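Local coordinates for protein L-isoleucine-4-hydroxylase (PDB 6LNH) that hydroxylates L-isoleucine to (4S)-4-hydroxy-L-isoleucine with iron(II), 2-oxoglutarate and oxygen, and also oxidises related amino acids, including the sulfur of L-methionine, at residues I38-Q41 against N45-L48; T50-D55 against L117-I122; N58-A63 against Q108-N113; N124-D129 against L145-H150; G191-A196 against A236-L241. All coordinates share one frame; numbering follows the deposited sequence.

Contact 1 of 5, residues I38-Q41 against N45-L48; sequences IFLQ and NHSL
The imidazole of His46 receives the side chain of Leu40 on one face. Leu40 CD2 stands 4.3 Å from the centroid of the His46 ring, displaced toward the rim, in a CH-pi contact. It lies 19° off the ring normal, and the two side chains cross at about a right angle. The ring atom closest to Leu40 CD2 is His46 CE1, at 4.1 Å. The other aromatic ring, Phe39, has Ile38 CG1 3.4 Å above its plane, over the centre. That ring meets Ile125 and Phe128 of helix 120-134, the latter edge-to-face, while Phe39 O is the atom near Asn45. Leu40 holds CG anti to its carbonyl carbon (chi1 -69°), and this torsion brings the branched end nearer to the helix although its CB does not aim there. The same CD2 of Leu40 lies 4.2 Å from Asn45 CB. Asn45 points toward the loop, its CB 3.7 Å from Phe39 O, so the root of a buried polar side chain packs against the end of the short 3-10 segment. Leucine suits the place because its branched end can touch both His46 and Asn45; it also touches Leu212, and both Leu40 and His46 pack on Ser233 of the second subunit. Only three residues separate the segments, and the contact folds the loop after strand 31-34 back on the first turns of helix 44-54. Its chemistry is largely apolar: a single methyl on the ring face gives a dispersion contact with little directional demand, and Asn45 CB packs beside the Phe39 carbonyl.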
# COMPACT_ATOMS: atom_id res chain seq x y z
N ILE C 38 10.97 -17.31 -12.72
CA ILE C 38 11.34 -18.07 -13.96
C ILE C 38 11.71 -17.09 -15.08
O ILE C 38 12.43 -17.52 -16.00
CB ILE C 38 10.20 -19.01 -14.39
CG1 ILE C 38 8.98 -18.22 -14.88
CG2 ILE C 38 9.84 -19.97 -13.27
CD1 ILE C 38 7.81 -19.10 -15.26
N PHE C 39 11.24 -15.85 -15.01
CA PHE C 39 11.54 -14.85 -16.07
C PHE C 39 12.62 -13.88 -15.60
O PHE C 39 12.96 -12.95 -16.35
CB PHE C 39 10.26 -14.12 -16.50
CG PHE C 39 9.11 -15.03 -16.86
CD1 PHE C 39 9.26 -16.02 -17.81
CD2 PHE C 39 7.88 -14.89 -16.24
CE1 PHE C 39 8.20 -16.85 -18.14
CE2 PHE C 39 6.82 -15.72 -16.58
CZ PHE C 39 6.99 -16.70 -17.53
N LEU C 40 13.16 -14.10 -14.39
CA LEU C 40 14.20 -13.20 -13.85
C LEU C 40 15.39 -14.03 -13.34
O LEU C 40 15.76 -13.88 -12.16
CB LEU C 40 13.59 -12.36 -12.72
CG LEU C 40 12.56 -11.33 -13.17
CD1 LEU C 40 11.75 -10.82 -11.99
CD2 LEU C 40 13.23 -10.17 -13.89
N GLN C 41 15.97 -14.86 -14.21
CA GLN C 41 17.14 -15.69 -13.83
C GLN C 41 18.42 -15.05 -14.37
O GLN C 41 19.51 -15.51 -13.98
CB GLN C 41 16.96 -17.12 -14.34
CG GLN C 41 15.87 -17.89 -13.62
CD GLN C 41 16.04 -17.87 -12.12
OE1 GLN C 41 15.89 -16.83 -11.47
NE2 GLN C 41 16.38 -19.02 -11.55
N ASN C 45 17.87 -9.38 -17.77
CA ASN C 45 16.38 -9.43 -17.83
C ASN C 45 15.80 -8.14 -17.24
O ASN C 45 14.80 -7.65 -17.78
CB ASN C 45 15.83 -10.68 -17.16
CG ASN C 45 16.10 -11.95 -17.95
OD1 ASN C 45 16.05 -13.05 -17.40
ND2 ASN C 45 16.39 -11.80 -19.23
N HIS C 46 16.41 -7.61 -16.18
CA HIS C 46 15.97 -6.34 -15.55
C HIS C 46 16.03 -5.20 -16.57
O HIS C 46 15.12 -4.36 -16.58
CB HIS C 46 16.81 -6.03 -14.30
CG HIS C 46 16.65 -7.05 -13.23
ND1 HIS C 46 15.61 -7.02 -12.33
CD2 HIS C 46 17.40 -8.13 -12.91
CE1 HIS C 46 15.72 -8.04 -11.50
NE2 HIS C 46 16.80 -8.73 -11.83
N SER C 47 17.09 -5.18 -17.39
CA SER C 47 17.24 -4.14 -18.44
C SER C 47 16.21 -4.37 -19.55
O SER C 47 15.67 -3.37 -20.05
CB SER C 47 18.64 -4.15 -19.00
OG SER C 47 19.30 -2.93 -18.73
N LEU C 48 15.95 -5.63 -19.91
CA LEU C 48 15.00 -5.93 -20.96
C LEU C 48 13.59 -5.60 -20.50
O LEU C 48 12.78 -5.09 -21.28
CB LEU C 48 15.15 -7.38 -21.38
CG LEU C 48 16.49 -7.62 -22.10
CD1 LEU C 48 16.73 -9.10 -22.29
CD2 LEU C 48 16.55 -6.89 -23.44

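Contact 2 of 5, residues T50-D55 against L117-I122; sequences TQAQLD and LCNPLI
Asn119 reaches across from the start of helix 120-134 to Gln51 and Ala52 on helix 44-54. From CB its chain leaves with CG opposite the backbone N (chi1 179°), which sends the amide toward the other helix and splits its two ends between two tasks. OD1 turns back to its own helix and accepts from Leu121 N at 2.8 Å, the donor lying in the carbonyl plane with a C=O...N angle of 150°. This is an N-cap, a place where asparagine is well suited, and Pro120 behind it suits the first turn because it brings no N-H needing a partner. ND2 goes the other way: it donates to Leu48 O, and lies 3.8 Å from Ala52 N and 3.9 Å from Ala52 CB without bonding to either. The extended side chain of Gln51 passes on the more exposed side, its OE1 4.0 Å from Asn119 ND2 and the two amide planes 61° apart. Both polar ends of this buried Asn119 amide are bonded, which should fix its rotation. Deeper in, Ala52 CB meets Ile122 CD1 at 4.2 Å; the small methyl lets the start of helix 120-134 come near helix 44-54. Around this point Phe116 of helix 114-117 touches both Ala52 and Ile122, and Met182 of strand 176-184 touches Ala52, so the helix pair rests against the large sheet.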
# COMPACT_ATOMS: atom_id res chain seq x y z
N THR C 50 12.77 -3.12 -18.46
CA THR C 50 12.59 -1.67 -18.54
C THR C 50 12.25 -1.23 -19.96
O THR C 50 11.39 -0.36 -20.15
CB THR C 50 13.85 -0.96 -18.04
OG1 THR C 50 14.03 -1.24 -16.64
CG2 THR C 50 13.71 0.55 -18.21
N GLN C 51 12.90 -1.82 -20.96
CA GLN C 51 12.60 -1.46 -22.35
C GLN C 51 11.18 -1.88 -22.72
O GLN C 51 10.46 -1.14 -23.39
CB GLN C 51 13.59 -2.11 -23.31
CG GLN C 51 15.05 -1.93 -23.00
CD GLN C 51 15.93 -2.66 -24.01
OE1 GLN C 51 15.43 -3.25 -24.97
NE2 GLN C 51 17.24 -2.62 -23.79
N ALA C 52 10.78 -3.09 -22.32
CA ALA C 52 9.42 -3.55 -22.58
C ALA C 52 8.40 -2.68 -21.87
O ALA C 52 7.35 -2.35 -22.44
CB ALA C 52 9.27 -5.01 -22.16
N GLN C 53 8.70 -2.27 -20.63
CA GLN C 53 7.75 -1.45 -19.88
C GLN C 53 7.59 -0.09 -20.53
O GLN C 53 6.48 0.46 -20.56
CB GLN C 53 8.23 -1.29 -18.44
CG GLN C 53 8.02 -2.50 -17.55
CD GLN C 53 8.66 -2.32 -16.19
OE1 GLN C 53 9.57 -1.50 -16.03
NE2 GLN C 53 8.19 -3.07 -15.20
N LEU C 54 8.67 0.47 -21.06
CA LEU C 54 8.62 1.80 -21.65
C LEU C 54 7.84 1.81 -22.96
O LEU C 54 7.37 2.87 -23.38
CB LEU C 54 10.03 2.33 -21.87
CG LEU C 54 10.75 2.86 -20.63
CD1 LEU C 54 12.20 3.25 -20.95
CD2 LEU C 54 10.00 4.03 -20.03
N ASP C 55 7.71 0.66 -23.62
CA ASP C 55 6.96 0.59 -24.87
C ASP C 55 5.47 0.84 -24.66
O ASP C 55 4.79 1.23 -25.62
CB ASP C 55 7.17 -0.75 -25.55
CG ASP C 55 6.65 -0.76 -26.98
OD1 ASP C 55 7.00 0.16 -27.74
OD2 ASP C 55 5.88 -1.68 -27.34
N LEU C 117 8.60 -7.10 -29.85
CA LEU C 117 8.45 -8.53 -30.14
C LEU C 117 9.79 -9.25 -30.16
O LEU C 117 9.86 -10.43 -29.80
CB LEU C 117 7.75 -8.72 -31.49
CG LEU C 117 6.26 -8.40 -31.63
CD1 LEU C 117 5.88 -8.45 -33.11
CD2 LEU C 117 5.42 -9.38 -30.84
N CYS C 118 10.86 -8.59 -30.58
CA CYS C 118 12.19 -9.19 -30.57
C CYS C 118 12.94 -8.99 -29.26
O CYS C 118 14.05 -9.52 -29.12
CB CYS C 118 13.02 -8.69 -31.76
SG CYS C 118 13.44 -6.94 -31.73
N ASN C 119 12.40 -8.22 -28.33
CA ASN C 119 13.00 -8.10 -27.01
C ASN C 119 13.20 -9.50 -26.43
O ASN C 119 12.21 -10.22 -26.22
CB ASN C 119 12.11 -7.25 -26.09
CG ASN C 119 12.67 -7.10 -24.67
OD1 ASN C 119 13.19 -8.04 -24.08
ND2 ASN C 119 12.55 -5.90 -24.13
N PRO C 120 14.44 -9.92 -26.18
CA PRO C 120 14.68 -11.30 -25.74
C PRO C 120 13.85 -11.74 -24.54
O PRO C 120 13.55 -12.93 -24.42
CB PRO C 120 16.18 -11.29 -25.40
CG PRO C 120 16.74 -10.27 -26.34
CD PRO C 120 15.70 -9.17 -26.34
N LEU C 121 13.46 -10.82 -23.66
CA LEU C 121 12.62 -11.20 -22.53
C LEU C 121 11.21 -11.55 -23.00
O LEU C 121 10.63 -12.54 -22.54
CB LEU C 121 12.58 -10.07 -21.50
CG LEU C 121 11.60 -10.22 -20.34
CD1 LEU C 121 12.00 -11.38 -19.44
CD2 LEU C 121 11.53 -8.93 -19.55
N ILE C 122 10.65 -10.76 -23.92
CA ILE C 122 9.33 -11.06 -24.48
C ILE C 122 9.36 -12.39 -25.24
O ILE C 122 8.43 -13.20 -25.12
CB ILE C 122 8.86 -9.91 -25.38
CG1 ILE C 122 8.70 -8.63 -24.56
CG2 ILE C 122 7.55 -10.27 -26.07
CD1 ILE C 122 7.93 -8.82 -23.26

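Contact 3 of 5, residues N58-A63 against Q108-N113; sequences NLEDDA and QFNSIN
Glu60 and Asn110 make the closest approach between two extended loops. Here Asn110 ND2 comes up against the aliphatic stem of the glutamate, 3.7 Å from Glu60 CB and equally 3.7 Å from Glu60 CG. The glutamate bends at its second torsion (chi2 -99°), which swings the carboxylate aside: Glu60 OE1 ends 5.1 Å from Asn110 ND2, and the carboxylate and amide planes stand 75° apart. The other meeting point is looser, with Asn58 CB 4.3 Å from Asn113 ND2. That amide has a stronger partner elsewhere: Asn113 ND2 donates to Asp55 OD1, and Asn58 ND2 adds a weak bond to the same oxygen, so the carboxylate of Asp55 gathers both asparagines. All four touching residues are exposed, and polar types suit a surface seam of this kind. The loops are held by their own neighbours as well, Asn110 by backbone bonds to Tyr72, Ile112 N by Ser73 OG and Asp61 by a salt bridge to Lys155. The chemistry implies a weak direct contact: an amide resting on methylene groups, with no hydrogen bond passing between the two loops themselves.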
# COMPACT_ATOMS: atom_id res chain seq x y z
N ASN C 58 3.85 4.08 -25.82
CA ASN C 58 3.68 4.35 -27.25
C ASN C 58 2.34 3.87 -27.80
O ASN C 58 2.03 4.17 -28.96
CB ASN C 58 4.83 3.70 -28.04
CG ASN C 58 6.17 4.35 -27.75
OD1 ASN C 58 6.31 5.57 -27.82
ND2 ASN C 58 7.16 3.53 -27.42
N LEU C 59 1.56 3.14 -27.02
CA LEU C 59 0.25 2.66 -27.46
C LEU C 59 -0.72 3.82 -27.68
O LEU C 59 -0.73 4.79 -26.92
CB LEU C 59 -0.33 1.68 -26.43
CG LEU C 59 0.58 0.50 -26.07
CD1 LEU C 59 -0.07 -0.35 -24.99
CD2 LEU C 59 0.91 -0.33 -27.29
N GLU C 60 -1.52 3.71 -28.73
CA GLU C 60 -2.48 4.75 -29.10
C GLU C 60 -3.83 4.53 -28.41
O GLU C 60 -4.21 3.40 -28.10
CB GLU C 60 -2.70 4.79 -30.61
CG GLU C 60 -1.48 5.17 -31.42
CD GLU C 60 -1.51 6.63 -31.83
OE1 GLU C 60 -2.56 7.09 -32.32
OE2 GLU C 60 -0.49 7.32 -31.64
N ASP C 61 -4.56 5.62 -28.21
CA ASP C 61 -5.82 5.56 -27.50
C ASP C 61 -6.91 4.95 -28.38
O ASP C 61 -6.94 5.14 -29.60
CB ASP C 61 -6.25 6.95 -27.01
CG ASP C 61 -7.23 6.88 -25.85
OD1 ASP C 61 -7.63 5.75 -25.48
OD2 ASP C 61 -7.59 7.94 -25.30
N ASP C 62 -7.82 4.22 -27.74
CA ASP C 62 -8.85 3.44 -28.39
C ASP C 62 -9.99 4.34 -28.88
O ASP C 62 -10.12 5.50 -28.48
CB ASP C 62 -9.37 2.39 -27.39
CG ASP C 62 -10.45 1.48 -27.95
OD1 ASP C 62 -11.51 1.97 -28.38
OD2 ASP C 62 -10.26 0.25 -27.88
N ALA C 63 -10.81 3.79 -29.78
CA ALA C 63 -11.84 4.56 -30.47
C ALA C 63 -13.08 3.71 -30.70
O ALA C 63 -13.57 3.06 -29.78
CB ALA C 63 -11.31 5.10 -31.80
N GLN C 108 -10.10 -2.15 -36.73
CA GLN C 108 -8.68 -2.55 -36.92
C GLN C 108 -7.89 -2.32 -35.62
O GLN C 108 -8.32 -1.49 -34.81
CB GLN C 108 -8.06 -1.78 -38.08
CG GLN C 108 -8.20 -0.27 -37.96
CD GLN C 108 -9.63 0.18 -38.07
OE1 GLN C 108 -10.40 0.12 -37.11
NE2 GLN C 108 -10.01 0.65 -39.25
N PHE C 109 -6.77 -3.02 -35.46
CA PHE C 109 -5.92 -2.88 -34.25
C PHE C 109 -4.47 -2.62 -34.65
O PHE C 109 -4.00 -3.22 -35.63
CB PHE C 109 -6.00 -4.15 -33.39
CG PHE C 109 -7.25 -4.28 -32.57
CD1 PHE C 109 -7.38 -3.61 -31.36
CD2 PHE C 109 -8.30 -5.08 -32.99
CE1 PHE C 109 -8.53 -3.73 -30.60
CE2 PHE C 109 -9.45 -5.20 -32.23
CZ PHE C 109 -9.56 -4.53 -31.04
N ASN C 110 -3.79 -1.76 -33.90
CA ASN C 110 -2.36 -1.45 -34.17
C ASN C 110 -1.54 -2.70 -33.86
O ASN C 110 -1.89 -3.41 -32.91
CB ASN C 110 -1.87 -0.25 -33.36
CG ASN C 110 -2.31 1.08 -33.95
OD1 ASN C 110 -2.38 1.22 -35.17
ND2 ASN C 110 -2.60 2.04 -33.10
N SER C 111 -0.48 -2.94 -34.63
CA SER C 111 0.36 -4.14 -34.40
C SER C 111 1.42 -3.81 -33.36
O SER C 111 1.76 -2.62 -33.22
CB SER C 111 0.98 -4.62 -35.69
OG SER C 111 1.43 -3.52 -36.46
N ILE C 112 1.92 -4.81 -32.64
CA ILE C 112 2.95 -4.57 -31.64
C ILE C 112 4.25 -4.21 -32.33
O ILE C 112 4.62 -4.80 -33.35
CB ILE C 112 3.12 -5.81 -30.74
CG1 ILE C 112 1.82 -6.09 -29.98
CG2 ILE C 112 4.27 -5.63 -29.77
CD1 ILE C 112 1.75 -7.47 -29.37
N ASN C 113 4.95 -3.21 -31.79
CA ASN C 113 6.21 -2.77 -32.36
C ASN C 113 7.21 -3.93 -32.44
O ASN C 113 7.28 -4.78 -31.55
CB ASN C 113 6.80 -1.62 -31.54
CG ASN C 113 5.98 -0.35 -31.66
OD1 ASN C 113 5.29 -0.15 -32.66
ND2 ASN C 113 6.05 0.51 -30.64

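Contact 4 of 5, residues N124-D129 against L145-H150; sequences NIVRFD and LIIGLH
Val126 lays its CG2 methyl against the isobutyl end of Leu149, with Val126 CG2 3.7 Å from Leu149 CD2 and 4.2 Å from Leu149 CG. The two side chains cross at about a right angle. Val126 places CG1 opposite its backbone N (chi1 169°), and the two methyls thereby divide the work: CG2 takes Leu149, while CG1 faces Ile147 in a loose contact, 4.5 Å from Ile147 CG2. Two residues apart on the strand, the partners come to the valine differently: Ile147 points at the helix, whereas Leu149 brings only its branched end to it. The short valine keeps its two methyls close to the helix backbone, and the longer Ile147 and Leu149 reach up from the strand to them. All three are buried, and no hydrogen bond links the segments. At the rim Val126 CG1 lies over the centre of one face of the Arg127 guanidinium, 4.1 Å above its plane, and Arg127 makes a cation-pi contact with Tyr84. The helix 120-134 thus packs across one face of the large antiparallel sheet, whose strand 145-156 runs between 68-77 and 236-247. Ile147 also touches Phe245 on the latter, Leu149 touches Tyr75 on the former, and Asp129 one turn along the helix bonds His180 on strand 176-184.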
# COMPACT_ATOMS: atom_id res chain seq x y z
N ASN C 124 11.27 -14.90 -24.67
CA ASN C 124 11.37 -15.98 -23.69
C ASN C 124 10.03 -16.24 -23.02
O ASN C 124 9.68 -17.40 -22.74
CB ASN C 124 12.43 -15.66 -22.65
CG ASN C 124 12.68 -16.80 -21.70
OD1 ASN C 124 12.58 -17.97 -22.08
ND2 ASN C 124 12.98 -16.48 -20.44
N ILE C 125 9.26 -15.18 -22.74
CA ILE C 125 7.93 -15.37 -22.15
C ILE C 125 7.04 -16.13 -23.12
O ILE C 125 6.35 -17.08 -22.73
CB ILE C 125 7.32 -14.01 -21.77
CG1 ILE C 125 8.12 -13.35 -20.64
CG2 ILE C 125 5.87 -14.17 -21.36
CD1 ILE C 125 7.82 -11.87 -20.48
N VAL C 126 7.05 -15.73 -24.39
CA VAL C 126 6.22 -16.40 -25.39
C VAL C 126 6.63 -17.85 -25.56
O VAL C 126 5.78 -18.74 -25.67
CB VAL C 126 6.30 -15.63 -26.73
CG1 VAL C 126 5.67 -16.44 -27.85
CG2 VAL C 126 5.64 -14.27 -26.60
N ARG C 127 7.94 -18.12 -25.57
CA ARG C 127 8.40 -19.50 -25.70
C ARG C 127 8.06 -20.33 -24.46
O ARG C 127 7.73 -21.51 -24.57
CB ARG C 127 9.90 -19.53 -26.00
CG ARG C 127 10.24 -19.16 -27.44
CD ARG C 127 9.21 -19.73 -28.43
NE ARG C 127 8.89 -18.79 -29.50
CZ ARG C 127 7.88 -18.95 -30.36
NH1 ARG C 127 7.11 -20.02 -30.29
NH2 ARG C 127 7.66 -18.04 -31.30
N PHE C 128 8.16 -19.73 -23.27
CA PHE C 128 7.71 -20.44 -22.07
C PHE C 128 6.22 -20.74 -22.15
O PHE C 128 5.79 -21.86 -21.86
CB PHE C 128 8.02 -19.63 -20.81
CG PHE C 128 7.39 -20.21 -19.58
CD1 PHE C 128 8.03 -21.23 -18.89
CD2 PHE C 128 6.15 -19.78 -19.14
CE1 PHE C 128 7.45 -21.79 -17.77
CE2 PHE C 128 5.56 -20.34 -18.02
CZ PHE C 128 6.21 -21.35 -17.33
N ASP C 129 5.42 -19.74 -22.53
CA ASP C 129 3.98 -19.94 -22.60
C ASP C 129 3.63 -21.02 -23.62
O ASP C 129 2.76 -21.86 -23.38
CB ASP C 129 3.28 -18.63 -22.97
CG ASP C 129 3.46 -17.56 -21.91
OD1 ASP C 129 3.98 -17.87 -20.82
OD2 ASP C 129 3.07 -16.40 -22.18
N LEU C 145 -2.28 -23.67 -35.00
CA LEU C 145 -2.43 -22.79 -33.85
C LEU C 145 -2.14 -21.32 -34.14
O LEU C 145 -1.21 -20.99 -34.87
CB LEU C 145 -1.51 -23.24 -32.71
CG LEU C 145 -2.08 -24.31 -31.79
CD1 LEU C 145 -1.85 -25.70 -32.35
CD2 LEU C 145 -1.47 -24.15 -30.42
N ILE C 146 -2.97 -20.45 -33.57
CA ILE C 146 -2.73 -19.02 -33.49
C ILE C 146 -2.23 -18.69 -32.09
O ILE C 146 -2.92 -18.97 -31.10
CB ILE C 146 -4.00 -18.22 -33.83
CG1 ILE C 146 -4.46 -18.51 -35.25
CG2 ILE C 146 -3.76 -16.73 -33.62
CD1 ILE C 146 -3.41 -18.23 -36.31
N ILE C 147 -1.04 -18.11 -31.99
CA ILE C 147 -0.49 -17.64 -30.72
C ILE C 147 -0.66 -16.12 -30.71
O ILE C 147 0.11 -15.40 -31.35
CB ILE C 147 0.97 -18.06 -30.53
CG1 ILE C 147 1.08 -19.58 -30.47
CG2 ILE C 147 1.53 -17.44 -29.25
CD1 ILE C 147 2.50 -20.08 -30.38
N GLY C 148 -1.65 -15.63 -29.97
CA GLY C 148 -1.95 -14.21 -29.95
C GLY C 148 -1.24 -13.48 -28.82
O GLY C 148 -1.10 -13.99 -27.71
N LEU C 149 -0.79 -12.26 -29.13
CA LEU C 149 -0.11 -11.40 -28.17
C LEU C 149 -0.89 -10.10 -28.06
O LEU C 149 -1.04 -9.38 -29.06
CB LEU C 149 1.33 -11.13 -28.59
CG LEU C 149 2.38 -12.17 -28.17
CD1 LEU C 149 2.29 -13.41 -29.05
CD2 LEU C 149 3.77 -11.57 -28.22
N HIS C 150 -1.37 -9.78 -26.86
CA HIS C 150 -2.13 -8.57 -26.62
C HIS C 150 -1.37 -7.69 -25.64
O HIS C 150 -1.16 -8.07 -24.48
CB HIS C 150 -3.52 -8.88 -26.07
CG HIS C 150 -4.41 -9.59 -27.05
ND1 HIS C 150 -5.24 -8.92 -27.92
CD2 HIS C 150 -4.60 -10.91 -27.29
CE1 HIS C 150 -5.91 -9.80 -28.65
NE2 HIS C 150 -5.53 -11.01 -28.29

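Contact 5 of 5, residues G191-A196 against A236-L241; sequences GDNLIA and AFRDIL
This contact bridges the two sheets of the double-stranded beta-helix, the cupin-type barrel of 2-oxoglutarate-dependent oxygenases: Arg238, on strand 236-247 of the large sheet, spans the interior to Gly191 and Asn193 on strand 189-196 of the small one. All three residues are buried. The arginine has CG opposite the backbone N (chi1 -172°) and runs straight on to NE, and so reaches the other sheet with its aliphatic part extended. Its guanidinium is sandwiched. Ile240 CD1 lies 3.8 Å above one face, over the centre, and Gly191 O lies 3.1 Å above the opposite face, toward the rim. This carbonyl approaches from above the plane instead of along an N-H, so the pair, although close, is no hydrogen bond; attraction between a positive group and a carbonyl oxygen may still contribute. Glycine suits its place twice over: its phi is positive (71°), and a side chain here would point at the arginine and collide with the methylene Arg238 CD. Val225 and Leu228 of strand 222-229 also touch Arg238. Asn193 brings the contact near the metal site: its side chain is about 7 Å from the bound iron(III) ion, held by His170, Asp172 and His223. Its amide plane is turned 53° from the guanidinium plane, with Asn193 OD1 3.6 Å from Arg238 NH2.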
# COMPACT_ATOMS: atom_id res chain seq x y z
N GLY C 191 -7.94 -3.78 -10.20
CA GLY C 191 -7.27 -4.67 -11.13
C GLY C 191 -6.92 -6.02 -10.56
O GLY C 191 -5.95 -6.65 -11.01
N ASP C 192 -7.69 -6.49 -9.58
CA ASP C 192 -7.49 -7.81 -9.01
C ASP C 192 -8.19 -8.87 -9.86
O ASP C 192 -9.22 -8.60 -10.49
CB ASP C 192 -8.03 -7.87 -7.58
CG ASP C 192 -7.69 -6.63 -6.77
OD1 ASP C 192 -6.50 -6.23 -6.75
OD2 ASP C 192 -8.61 -6.05 -6.16
N ASN C 193 -7.62 -10.06 -9.88
CA ASN C 193 -8.15 -11.17 -10.66
C ASN C 193 -8.96 -12.10 -9.76
O ASN C 193 -8.53 -12.44 -8.66
CB ASN C 193 -7.01 -11.94 -11.34
CG ASN C 193 -6.24 -11.08 -12.32
OD1 ASN C 193 -5.16 -10.59 -12.01
ND2 ASN C 193 -6.80 -10.90 -13.51
N LEU C 194 -10.14 -12.50 -10.25
CA LEU C 194 -11.04 -13.38 -9.52
C LEU C 194 -11.20 -14.69 -10.29
O LEU C 194 -11.24 -14.69 -11.52
CB LEU C 194 -12.40 -12.73 -9.32
CG LEU C 194 -12.37 -11.33 -8.71
CD1 LEU C 194 -13.77 -10.77 -8.60
CD2 LEU C 194 -11.69 -11.36 -7.35
N ILE C 195 -11.28 -15.79 -9.55
CA ILE C 195 -11.56 -17.11 -10.12
C ILE C 195 -12.85 -17.62 -9.51
O ILE C 195 -13.02 -17.61 -8.28
CB ILE C 195 -10.41 -18.11 -9.88
CG1 ILE C 195 -9.08 -17.52 -10.34
CG2 ILE C 195 -10.70 -19.42 -10.61
CD1 ILE C 195 -9.02 -17.22 -11.82
N ALA C 196 -13.76 -18.08 -10.37
CA ALA C 196 -15.04 -18.61 -9.93
C ALA C 196 -15.35 -19.88 -10.70
O ALA C 196 -15.37 -19.86 -11.93
CB ALA C 196 -16.16 -17.58 -10.15
N ALA C 236 -3.53 6.74 -13.70
CA ALA C 236 -3.01 5.46 -13.23
C ALA C 236 -3.05 4.45 -14.36
O ALA C 236 -3.95 4.46 -15.21
CB ALA C 236 -3.82 4.94 -12.04
N PHE C 237 -2.06 3.56 -14.37
CA PHE C 237 -1.87 2.61 -15.46
C PHE C 237 -1.82 1.20 -14.93
O PHE C 237 -1.38 0.95 -13.80
CB PHE C 237 -0.58 2.90 -16.25
CG PHE C 237 -0.60 4.22 -16.96
CD1 PHE C 237 -1.71 4.62 -17.69
CD2 PHE C 237 0.50 5.07 -16.89
CE1 PHE C 237 -1.72 5.84 -18.35
CE2 PHE C 237 0.49 6.29 -17.55
CZ PHE C 237 -0.63 6.68 -18.28
N ARG C 238 -2.26 0.26 -15.76
CA ARG C 238 -2.02 -1.16 -15.56
C ARG C 238 -1.59 -1.72 -16.90
O ARG C 238 -2.40 -1.83 -17.83
CB ARG C 238 -3.26 -1.88 -15.03
CG ARG C 238 -3.00 -3.33 -14.64
CD ARG C 238 -4.17 -3.92 -13.88
NE ARG C 238 -3.91 -5.31 -13.50
CZ ARG C 238 -4.42 -6.36 -14.13
NH1 ARG C 238 -5.22 -6.19 -15.17
NH2 ARG C 238 -4.12 -7.59 -13.71
N ASP C 239 -0.32 -2.08 -17.01
CA ASP C 239 0.27 -2.55 -18.26
C ASP C 239 0.25 -4.07 -18.24
O ASP C 239 0.81 -4.69 -17.33
CB ASP C 239 1.69 -2.01 -18.43
CG ASP C 239 1.73 -0.50 -18.57
OD1 ASP C 239 0.72 0.07 -19.03
OD2 ASP C 239 2.76 0.11 -18.22
N ILE C 240 -0.37 -4.66 -19.25
CA ILE C 240 -0.59 -6.09 -19.29
C ILE C 240 -0.08 -6.66 -20.60
O ILE C 240 -0.04 -5.96 -21.63
CB ILE C 240 -2.11 -6.37 -19.09
CG1 ILE C 240 -2.49 -6.31 -17.61
CG2 ILE C 240 -2.59 -7.63 -19.80
CD1 ILE C 240 -1.69 -7.23 -16.74
N LEU C 241 0.31 -7.93 -20.57
CA LEU C 241 0.61 -8.70 -21.78
C LEU C 241 -0.19 -9.99 -21.72
O LEU C 241 -0.05 -10.76 -20.77
CB LEU C 241 2.10 -9.00 -21.91
CG LEU C 241 2.46 -9.85 -23.13
CD1 LEU C 241 2.26 -9.06 -24.42
CD2 LEU C 241 3.88 -10.39 -23.03

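How the contacts relate
From the N terminus, contact 1 closes a tight loop onto the start of helix 44-54. Contact 2 then joins the later turns of that helix to helix 120-134, closing a long loop within which contact 3 is nested, pairing two surface loops. Contact 4 follows in series and carries helix 120-134 onto strand 145-156, and contact 5, also in series, ties the small sheet to strand 236-247. None cross along the chain. Contacts 1 and 2 share helix 44-54; contacts 2 and 4 share helix 120-134, on which the loop of contact 1 packs. Contact 3 touches contact 2 through Asn113 and contact 4 through Ile112. Contacts 4 and 5 use neighbouring strands, where His150 O meets Leu241 CD1.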